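Local coordinates for putative serine phosphatase (Pseudomonas aeruginosa, PDB 6K4E), which probably dephosphorylates a phosphorylated protein as the PP2C-type, magnesium-binding phosphatase domain of SiaA in a biofilm-controlling threonine phosphorylation pathway, at residues 176-181 with 225-230. Sequence-based numbering, arbitrary orientation.
Sequences VWVDRR and VPLAPG
Asp179, whose carbonyl O lies 4.0 Å from Leu227 CD2, has its carboxylate tied within its own strand and following turn. OD1 accepts the backbone N-H of Arg182; OD2, at the indole edge in the ring plane, takes only a weak though fairly straight bond, Trp177 NE1 to Asp179 OD2 measuring 3.4 Å at 164°.

Across to 225-230 the side-chain contact is apolar, methyl against methyl, with the carbonyl O of Asp179 beside it. In Leu227, chi1 (-173°) swings CG out toward 176-181 and chi2 then sends CD2 outermost, to 3.6 Å from Val178 CG1. The two side chains meet at about a right angle. Contact is slight, 101 Å² in total, and the nearest CA atoms, of Arg180 and Leu227, stay 7.8 Å apart. Strand 184-190 lies between in the sheet; its Leu185 also touches Leu227, while Phe298 and Phe300 of the second sheet pack on Val178 and Leu227 respectively. Val178 is joined to Tyr106 of strand 105-113 by backbone hydrogen bonding, whereas the magnesium ligand Asp112 sits toward that strand's other end. The arrangement thus belongs to the sheet-to-sheet crossover, from strand 223-226 to strand 231-236, at the metal-distant end of the PP2C beta-sandwich.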
loop_
_atom_site.group_PDB
_atom_site.type_symbol
_atom_site.label_atom_id
_atom_site.label_comp_id
_atom_site.label_asym_id
_atom_site.label_seq_id
_atom_site.Cartn_x
_atom_site.Cartn_y
_atom_site.Cartn_z
ATOM N N VAL B 176 -5.690 -19.121 -8.454
ATOM C CA VAL B 176 -6.488 -20.151 -9.104
ATOM C C VAL B 176 -7.702 -19.565 -9.833
ATOM O O VAL B 176 -8.490 -18.840 -9.225
ATOM C CB VAL B 176 -6.927 -21.206 -8.048
ATOM C CG1 VAL B 176 -7.882 -22.232 -8.637
ATOM C CG2 VAL B 176 -5.731 -21.906 -7.391
ATOM N N TRP B 177 -7.895 -19.943 -11.101
ATOM C CA TRP B 177 -9.122 -19.610 -11.808
ATOM C C TRP B 177 -9.968 -20.907 -11.810
ATOM O O TRP B 177 -9.562 -21.903 -12.408
ATOM C CB TRP B 177 -8.881 -19.080 -13.249
ATOM C CG TRP B 177 -10.117 -19.150 -14.097
ATOM C CD1 TRP B 177 -10.359 -20.033 -15.103
ATOM C CD2 TRP B 177 -11.321 -18.378 -13.942
ATOM N NE1 TRP B 177 -11.613 -19.820 -15.626
ATOM C CE2 TRP B 177 -12.240 -18.839 -14.909
ATOM C CE3 TRP B 177 -11.692 -17.296 -13.124
ATOM C CZ2 TRP B 177 -13.529 -18.305 -15.034
ATOM C CZ3 TRP B 177 -12.956 -16.750 -13.270
ATOM C CH2 TRP B 177 -13.863 -17.259 -14.209
ATOM N N VAL B 178 -11.094 -20.904 -11.078
ATOM C CA VAL B 178 -12.031 -22.030 -10.996
ATOM C C VAL B 178 -13.071 -21.805 -12.067
ATOM O O VAL B 178 -13.911 -20.927 -11.918
ATOM C CB VAL B 178 -12.692 -22.157 -9.596
ATOM C CG1 VAL B 178 -13.727 -23.291 -9.548
ATOM C CG2 VAL B 178 -11.638 -22.334 -8.518
ATOM N N ASP B 179 -12.971 -22.524 -13.173
ATOM C CA ASP B 179 -13.924 -22.365 -14.264
ATOM C C ASP B 179 -15.052 -23.386 -14.071
ATOM O O ASP B 179 -14.950 -24.508 -14.531
ATOM C CB ASP B 179 -13.200 -22.521 -15.613
ATOM C CG ASP B 179 -13.980 -22.095 -16.822
ATOM O OD1 ASP B 179 -15.230 -22.248 -16.814
ATOM O OD2 ASP B 179 -13.347 -21.713 -17.820
ATOM N N ARG B 180 -16.114 -22.998 -13.368
ATOM C CA ARG B 180 -17.247 -23.883 -13.074
ATOM C C ARG B 180 -17.978 -24.368 -14.334
ATOM O O ARG B 180 -18.261 -25.563 -14.448
ATOM C CB ARG B 180 -18.205 -23.218 -12.069
ATOM C CG ARG B 180 -17.574 -22.997 -10.674
ATOM C CD ARG B 180 -18.116 -21.778 -9.948
ATOM N NE ARG B 180 -19.497 -21.976 -9.504
ATOM C CZ ARG B 180 -20.563 -21.420 -10.075
ATOM N NH1 ARG B 180 -20.419 -20.599 -11.112
ATOM N NH2 ARG B 180 -21.779 -21.671 -9.608
ATOM N N ARG B 181 -18.197 -23.462 -15.302
ATOM C CA ARG B 181 -18.863 -23.690 -16.593
ATOM C C ARG B 181 -18.153 -24.778 -17.455
ATOM O O ARG B 181 -18.812 -25.637 -18.035
ATOM C CB ARG B 181 -18.908 -22.353 -17.359
ATOM C CG ARG B 181 -19.791 -22.357 -18.596
ATOM C CD ARG B 181 -19.662 -21.099 -19.440
ATOM N NE ARG B 181 -18.341 -20.976 -20.070
ATOM C CZ ARG B 181 -18.036 -21.381 -21.303
ATOM N NH1 ARG B 181 -18.959 -21.942 -22.078
ATOM N NH2 ARG B 181 -16.804 -21.225 -21.772
ATOM N N VAL B 225 -6.102 -28.556 -14.439
ATOM C CA VAL B 225 -6.626 -29.831 -14.006
ATOM C C VAL B 225 -8.130 -29.935 -14.210
ATOM O O VAL B 225 -8.816 -28.923 -14.096
ATOM C CB VAL B 225 -6.215 -30.209 -12.555
ATOM C CG1 VAL B 225 -4.724 -30.566 -12.472
ATOM C CG2 VAL B 225 -6.604 -29.130 -11.542
ATOM N N PRO B 226 -8.678 -31.144 -14.475
ATOM C CA PRO B 226 -10.139 -31.269 -14.541
ATOM C C PRO B 226 -10.710 -30.906 -13.169
ATOM O O PRO B 226 -10.023 -31.031 -12.154
ATOM C CB PRO B 226 -10.354 -32.753 -14.876
ATOM C CG PRO B 226 -9.120 -33.433 -14.451
ATOM C CD PRO B 226 -8.016 -32.461 -14.631
ATOM N N LEU B 227 -11.928 -30.405 -13.126
ATOM C CA LEU B 227 -12.515 -30.010 -11.845
ATOM C C LEU B 227 -13.564 -31.041 -11.525
ATOM O O LEU B 227 -14.579 -31.119 -12.217
ATOM C CB LEU B 227 -13.086 -28.587 -11.976
ATOM C CG LEU B 227 -13.603 -27.860 -10.761
ATOM C CD1 LEU B 227 -12.515 -27.655 -9.741
ATOM C CD2 LEU B 227 -14.151 -26.508 -11.180
ATOM N N ALA B 228 -13.263 -31.908 -10.550
ATOM C CA ALA B 228 -14.131 -33.011 -10.188
ATOM C C ALA B 228 -14.912 -32.693 -8.928
ATOM O O ALA B 228 -14.347 -32.137 -7.996
ATOM C CB ALA B 228 -13.315 -34.291 -10.007
ATOM N N PRO B 229 -16.211 -33.040 -8.860
ATOM C CA PRO B 229 -16.972 -32.786 -7.620
ATOM C C PRO B 229 -16.490 -33.678 -6.467
ATOM O O PRO B 229 -15.971 -34.771 -6.696
ATOM C CB PRO B 229 -18.419 -33.121 -8.016
ATOM C CG PRO B 229 -18.424 -33.194 -9.522
ATOM C CD PRO B 229 -17.061 -33.703 -9.871
ATOM N N GLY B 230 -16.658 -33.199 -5.243
ATOM C CA GLY B 230 -16.233 -33.930 -4.049
ATOM C C GLY B 230 -14.799 -33.645 -3.641
ATOM O O GLY B 230 -14.243 -34.330 -2.778
#